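Local coordinates for HD-GYP domain-containing protein (Bdellovibrio bacteriovorus, PDB 3TM8) that probably belongs with the cyclic-di-GMP phosphodiesterases, as an unconventional HD-GYP protein that binds two iron ions, at residues A[165-170]-A[205-210]; A[25-30]-A[123-128]. One frame throughout, in Å; residues are numbered along the deposited sequence.

Contact 1 of 2, residues A[165-170]-A[205-210]; sequences KTISHH and YGHHHS. With FE (Fe (III) ion), chain D; PO4 (phosphate ion), chain C.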
loop_
_atom_site.group_PDB
_atom_site.type_symbol
_atom_site.label_atom_id
_atom_site.label_comp_id
_atom_site.label_asym_id
_atom_site.label_seq_id
_atom_site.Cartn_x
_atom_site.Cartn_y
_atom_site.Cartn_z
ATOM N N LYS A 165 -4.031 10.168 -0.441
ATOM C CA LYS A 165 -2.599 10.189 -0.129
ATOM C C LYS A 165 -2.256 9.413 1.144
ATOM O O LYS A 165 -1.449 9.870 1.955
ATOM C CB LYS A 165 -2.093 11.630 -0.010
ATOM C CG LYS A 165 -2.563 12.545 -1.119
ATOM C CD LYS A 165 -1.991 12.127 -2.459
ATOM C CE LYS A 165 -2.500 13.058 -3.562
ATOM N NZ LYS A 165 -1.845 12.799 -4.870
ATOM N N THR A 166 -2.851 8.237 1.315
ATOM C CA THR A 166 -2.629 7.464 2.534
ATOM C C THR A 166 -1.423 6.535 2.417
ATOM O O THR A 166 -1.047 6.096 1.319
ATOM C CB THR A 166 -3.849 6.614 2.906
ATOM O OG1 THR A 166 -4.096 5.650 1.872
ATOM C CG2 THR A 166 -5.074 7.499 3.086
ATOM N N ILE A 167 -0.827 6.219 3.564
ATOM C CA ILE A 167 0.368 5.389 3.581
ATOM C C ILE A 167 0.062 3.917 3.304
ATOM O O ILE A 167 0.918 3.189 2.811
ATOM C CB ILE A 167 1.189 5.543 4.887
ATOM C CG1 ILE A 167 0.377 5.132 6.113
ATOM C CG2 ILE A 167 1.721 6.968 5.021
ATOM C CD1 ILE A 167 1.172 5.169 7.398
ATOM N N SER A 168 -1.153 3.472 3.611
ATOM C CA SER A 168 -1.509 2.094 3.315
ATOM C C SER A 168 -1.742 1.898 1.815
ATOM O O SER A 168 -1.267 0.926 1.232
ATOM C CB SER A 168 -2.699 1.638 4.142
ATOM O OG SER A 168 -3.781 2.514 3.949
ATOM N N HIS A 169 -2.450 2.826 1.176
ATOM C CA HIS A 169 -2.613 2.745 -0.276
ATOM C C HIS A 169 -1.230 2.836 -0.957
ATOM O O HIS A 169 -0.899 2.063 -1.863
ATOM C CB HIS A 169 -3.573 3.839 -0.745
ATOM C CG HIS A 169 -3.912 3.799 -2.203
ATOM N ND1 HIS A 169 -5.201 3.983 -2.658
ATOM C CD2 HIS A 169 -3.143 3.653 -3.306
ATOM C CE1 HIS A 169 -5.213 3.936 -3.978
ATOM N NE2 HIS A 169 -3.976 3.728 -4.397
ATOM N N HIS A 170 -0.414 3.772 -0.487
ATOM C CA HIS A 170 0.940 3.963 -1.002
ATOM C C HIS A 170 1.781 2.687 -0.823
ATOM O O HIS A 170 2.544 2.304 -1.713
ATOM C CB HIS A 170 1.535 5.199 -0.308
ATOM C CG HIS A 170 3.027 5.328 -0.378
ATOM N ND1 HIS A 170 3.715 5.640 -1.535
ATOM C CD2 HIS A 170 3.959 5.263 0.602
ATOM C CE1 HIS A 170 5.004 5.745 -1.261
ATOM N NE2 HIS A 170 5.181 5.519 0.027
ATOM N N TYR A 205 5.273 2.258 7.928
ATOM C CA TYR A 205 4.722 2.144 9.272
ATOM C C TYR A 205 5.132 3.319 10.174
ATOM O O TYR A 205 4.349 3.779 11.013
ATOM C CB TYR A 205 5.150 0.815 9.893
ATOM C CG TYR A 205 4.718 0.646 11.327
ATOM C CD1 TYR A 205 3.398 0.865 11.716
ATOM C CD2 TYR A 205 5.636 0.276 12.298
ATOM C CE1 TYR A 205 3.008 0.702 13.043
ATOM C CE2 TYR A 205 5.264 0.125 13.612
ATOM C CZ TYR A 205 3.953 0.337 13.983
ATOM O OH TYR A 205 3.616 0.174 15.301
ATOM N N GLY A 206 6.352 3.821 9.995
ATOM C CA GLY A 206 6.827 4.936 10.797
ATOM C C GLY A 206 6.005 6.207 10.673
ATOM O O GLY A 206 6.076 7.075 11.555
ATOM N N HIS A 207 5.253 6.340 9.584
ATOM C CA HIS A 207 4.398 7.515 9.393
ATOM C C HIS A 207 3.016 7.352 10.028
ATOM O O HIS A 207 2.226 8.285 9.995
ATOM C CB HIS A 207 4.158 7.823 7.905
ATOM C CG HIS A 207 5.350 8.335 7.153
ATOM N ND1 HIS A 207 6.141 9.376 7.595
ATOM C CD2 HIS A 207 5.824 7.998 5.929
ATOM C CE1 HIS A 207 7.078 9.624 6.696
ATOM N NE2 HIS A 207 6.903 8.808 5.671
ATOM N N HIS A 208 2.694 6.168 10.543
ATOM C CA HIS A 208 1.342 5.924 11.042
ATOM C C HIS A 208 1.033 6.887 12.179
ATOM O O HIS A 208 1.781 6.961 13.153
ATOM C CB HIS A 208 1.212 4.475 11.493
ATOM C CG HIS A 208 -0.145 4.104 11.991
ATOM N ND1 HIS A 208 -1.259 4.062 11.180
ATOM C CD2 HIS A 208 -0.554 3.710 13.216
ATOM C CE1 HIS A 208 -2.302 3.675 11.893
ATOM N NE2 HIS A 208 -1.900 3.449 13.130
ATOM N N HIS A 209 -0.077 7.617 12.038
ATOM C CA HIS A 209 -0.503 8.654 12.986
ATOM C C HIS A 209 0.528 9.748 13.239
ATOM O O HIS A 209 0.569 10.345 14.315
ATOM C CB HIS A 209 -1.047 8.037 14.274
ATOM C CG HIS A 209 -2.455 7.550 14.136
ATOM N ND1 HIS A 209 -3.380 7.636 15.151
ATOM C CD2 HIS A 209 -3.106 7.009 13.079
ATOM C CE1 HIS A 209 -4.533 7.143 14.737
ATOM N NE2 HIS A 209 -4.395 6.757 13.483
ATOM N N SER A 210 1.339 10.027 12.222
ATOM C CA SER A 210 2.246 11.162 12.249
ATOM C C SER A 210 1.497 12.445 11.883
ATOM O O SER A 210 0.566 12.408 11.078
ATOM C CB SER A 210 3.377 10.930 11.249
ATOM O OG SER A 210 4.126 12.115 11.070
HETATM FE FE FE D . 6.983 5.594 1.163
HETATM P P PO4 C . 7.896 8.525 1.937
HETATM O O1 PO4 C . 7.396 9.944 2.031
HETATM O O2 PO4 C . 6.978 7.649 1.119
HETATM O O3 PO4 C . 9.240 8.478 1.172
HETATM O O4 PO4 C . 8.176 7.985 3.323
HETATM O O HOH W 1 8.795 5.540 1.941
#
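His-207 is the first residue of 205-210 to meet Ile-167. Its CB lies 3.9 Å from Ile-167 CG2, so the isoleucine rests on the root of the histidine, and the two side chains run obliquely past one another. The rest of His-207 carries on to the phosphate: NE2 donates to phosphate O4 over 2.8 Å with an N-H...O angle of 154°, and O4 sits in the plane of the imidazole, at its edge. The ring of His-232, a ligand of the second iron, stacks on that of His-207.

One residue on, the chain itself takes over. Ile-167 CD1 comes within 3.6 Å of His-208 N and 4.2 Å of His-208 CB. Ile-167 reaches that far because CG1, held between the backbone N and carbonyl carbon (chi1 61°), leads into an extended arm (chi2 176°). A type II turn from His-207 to Ser-210 then carries the loop onward.

The phosphate, probably from the crystallisation liquor, joins the two segments a second time, perhaps where a substrate phosphate might bind. Its O2 binds the iron at 2.1 Å, and His-170 NE2 coordinates the same metal, also at 2.1 Å, with His-203, Asp-204, Asn-285 and a water completing the shell. Asp-288 accepts from His-170 ND1 and so fixes the ring's rotation. Histidines around paired metals, with Asp-204 shared by both irons, are the HD-domain signature.

Contact 2 of 2, residues A[25-30]-A[123-128]; sequences SIRVST and VFENPE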
loop_
_atom_site.group_PDB
_atom_site.type_symbol
_atom_site.label_atom_id
_atom_site.label_comp_id
_atom_site.label_asym_id
_atom_site.label_seq_id
_atom_site.Cartn_x
_atom_site.Cartn_y
_atom_site.Cartn_z
ATOM N N SER A 25 -16.555 -0.730 13.668
ATOM C CA SER A 25 -15.838 -0.075 12.589
ATOM C C SER A 25 -15.425 -1.060 11.499
ATOM O O SER A 25 -15.164 -2.240 11.754
ATOM C CB SER A 25 -14.619 0.685 13.120
ATOM O OG SER A 25 -13.613 -0.208 13.543
ATOM N N ILE A 26 -15.403 -0.550 10.278
ATOM C CA ILE A 26 -14.872 -1.266 9.127
ATOM C C ILE A 26 -13.928 -0.320 8.388
ATOM O O ILE A 26 -14.066 0.898 8.478
ATOM C CB ILE A 26 -15.994 -1.779 8.181
ATOM C CG1 ILE A 26 -16.809 -0.618 7.601
ATOM C CG2 ILE A 26 -16.881 -2.801 8.890
ATOM C CD1 ILE A 26 -17.632 -1.023 6.383
ATOM N N ARG A 27 -12.966 -0.873 7.662
ATOM C CA ARG A 27 -12.069 -0.045 6.868
ATOM C C ARG A 27 -12.661 0.151 5.485
ATOM O O ARG A 27 -13.125 -0.787 4.847
ATOM C CB ARG A 27 -10.669 -0.654 6.806
ATOM C CG ARG A 27 -10.074 -0.833 8.187
ATOM C CD ARG A 27 -8.566 -1.076 8.171
ATOM N NE ARG A 27 -8.125 -1.362 9.525
ATOM C CZ ARG A 27 -8.186 -2.564 10.084
ATOM N NH1 ARG A 27 -8.603 -3.608 9.371
ATOM N NH2 ARG A 27 -7.810 -2.727 11.348
ATOM N N VAL A 28 -12.648 1.391 5.019
ATOM C CA VAL A 28 -13.348 1.721 3.789
ATOM C C VAL A 28 -12.772 1.016 2.562
ATOM O O VAL A 28 -13.484 0.786 1.591
ATOM C CB VAL A 28 -13.422 3.252 3.599
ATOM C CG1 VAL A 28 -13.978 3.612 2.228
ATOM C CG2 VAL A 28 -14.274 3.861 4.713
ATOM N N SER A 29 -11.493 0.648 2.611
ATOM C CA SER A 29 -10.899 -0.036 1.466
ATOM C C SER A 29 -11.465 -1.439 1.239
ATOM O O SER A 29 -11.154 -2.060 0.232
ATOM C CB SER A 29 -9.380 -0.098 1.586
ATOM O OG SER A 29 -9.010 -0.899 2.683
ATOM N N THR A 30 -12.283 -1.931 2.169
ATOM C CA THR A 30 -12.960 -3.214 1.996
ATOM C C THR A 30 -14.275 -3.109 1.222
ATOM O O THR A 30 -14.925 -4.123 0.991
ATOM C CB THR A 30 -13.231 -3.927 3.345
ATOM O OG1 THR A 30 -14.158 -3.168 4.125
ATOM C CG2 THR A 30 -11.941 -4.153 4.123
ATOM N N VAL A 123 -2.284 -4.517 10.478
ATOM C CA VAL A 123 -0.979 -4.648 11.112
ATOM C C VAL A 123 -0.530 -3.324 11.774
ATOM O O VAL A 123 -0.056 -3.317 12.912
ATOM C CB VAL A 123 0.077 -5.154 10.098
ATOM C CG1 VAL A 123 1.472 -5.132 10.713
ATOM C CG2 VAL A 123 -0.289 -6.570 9.601
ATOM N N PHE A 124 -0.704 -2.203 11.080
ATOM C CA PHE A 124 -0.315 -0.912 11.657
ATOM C C PHE A 124 -1.054 -0.653 12.980
ATOM O O PHE A 124 -0.492 -0.089 13.919
ATOM C CB PHE A 124 -0.642 0.244 10.705
ATOM C CG PHE A 124 0.208 0.307 9.457
ATOM C CD1 PHE A 124 1.333 -0.492 9.284
ATOM C CD2 PHE A 124 -0.134 1.198 8.449
ATOM C CE1 PHE A 124 2.099 -0.387 8.125
ATOM C CE2 PHE A 124 0.619 1.301 7.296
ATOM C CZ PHE A 124 1.731 0.502 7.132
ATOM N N GLU A 125 -2.321 -1.053 13.047
ATOM C CA GLU A 125 -3.150 -0.779 14.219
ATOM C C GLU A 125 -2.887 -1.788 15.333
ATOM O O GLU A 125 -3.090 -1.499 16.510
ATOM C CB GLU A 125 -4.639 -0.771 13.840
ATOM C CG GLU A 125 -5.043 0.392 12.953
ATOM C CD GLU A 125 -6.432 0.220 12.355
ATOM O OE1 GLU A 125 -7.293 -0.416 13.000
ATOM O OE2 GLU A 125 -6.663 0.711 11.231
ATOM N N ASN A 126 -2.431 -2.976 14.946
ATOM C CA ASN A 126 -2.255 -4.095 15.873
ATOM C C ASN A 126 -0.930 -4.801 15.636
ATOM O O ASN A 126 -0.903 -5.979 15.289
ATOM C CB ASN A 126 -3.400 -5.096 15.710
ATOM C CG ASN A 126 -4.751 -4.448 15.836
ATOM O OD1 ASN A 126 -5.220 -4.200 16.937
ATOM N ND2 ASN A 126 -5.378 -4.156 14.707
ATOM N N PRO A 127 0.180 -4.080 15.811
ATOM C CA PRO A 127 1.475 -4.639 15.406
ATOM C C PRO A 127 1.915 -5.863 16.220
ATOM O O PRO A 127 2.771 -6.617 15.764
ATOM C CB PRO A 127 2.441 -3.461 15.602
ATOM C CG PRO A 127 1.760 -2.570 16.599
ATOM C CD PRO A 127 0.298 -2.691 16.289
ATOM N N GLU A 128 1.330 -6.063 17.395
ATOM C CA GLU A 128 1.688 -7.202 18.234
ATOM C C GLU A 128 0.917 -8.463 17.842
ATOM O O GLU A 128 1.220 -9.554 18.327
ATOM C CB GLU A 128 1.430 -6.879 19.707
ATOM C CG GLU A 128 2.260 -5.724 20.243
ATOM C CD GLU A 128 3.598 -6.173 20.791
ATOM O OE1 GLU A 128 4.011 -7.316 20.498
ATOM O OE2 GLU A 128 4.232 -5.385 21.526
#
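Arg-27 and Glu-125 form a bidentate salt bridge that ties the end of strand 23-27, half of a two-stranded antiparallel sheet with 74-78, to the C-terminal end of helix 105-125. The side chains approach from opposite directions. Arginine uses its NE/NH2 side, one nitrogen for each carboxylate oxygen: NE to OE2 of Glu-125 at 3.1 Å, NH2 to OE1 of Glu-125 at 2.9 Å. Both bonds are nearly straight (169° and 166°). The oxygens lie close to the guanidinium plane, yet each is met from above the carboxylate plane, because the two flat groups are turned 56° apart. Extension of Arg-27 from CG to NE carries the head across to the helix.

Other charges and amides share this surface cluster. Lys-74 of the partner strand forms a second salt bridge to Glu-125 OE2, while Arg-27 NH2 also pairs with Glu-122 and NH1 donates to Asn-118, so all three guanidinium nitrogens are engaged along the helix. Such neighbours would be expected to keep both ends of the bridge ionised.

Contact without a bond is slight: Asn-126, just past the helix, brings ND2 to 4.4 Å from Arg-27 NH2, but that amide donates to the carbonyl of Glu-122.

Where the strand gives way to the 3-10 turn 28-30, Arg-27 O accepts from Thr-30 twice, from its backbone N at 3.0 Å and from its side-chain OG1 at 2.7 Å.

The centres of the two contacts lie about 12 Å apart, and along the chain they come in series: 25-30 with 123-128 first, then 165-170 with 205-210. Contact 2 joins the N-terminal strand 23-27 to helix 105-125; contact 1 joins the start of helix 167-185 to the loop following helix 190-202, within the HD domain. Phe-124 bridges them. Its ring meets that of Tyr-205, with CD1 of Phe-124 3.5 Å from CD1 of Tyr-205, and its CE2 comes 3.9 Å from Ile-167 CD1, while Pro-127 packs on the tyrosine hydroxyl. The C-terminal end of helix 105-125 thus meets the N-terminal strand through a salt bridge and the iron-bearing region through packing.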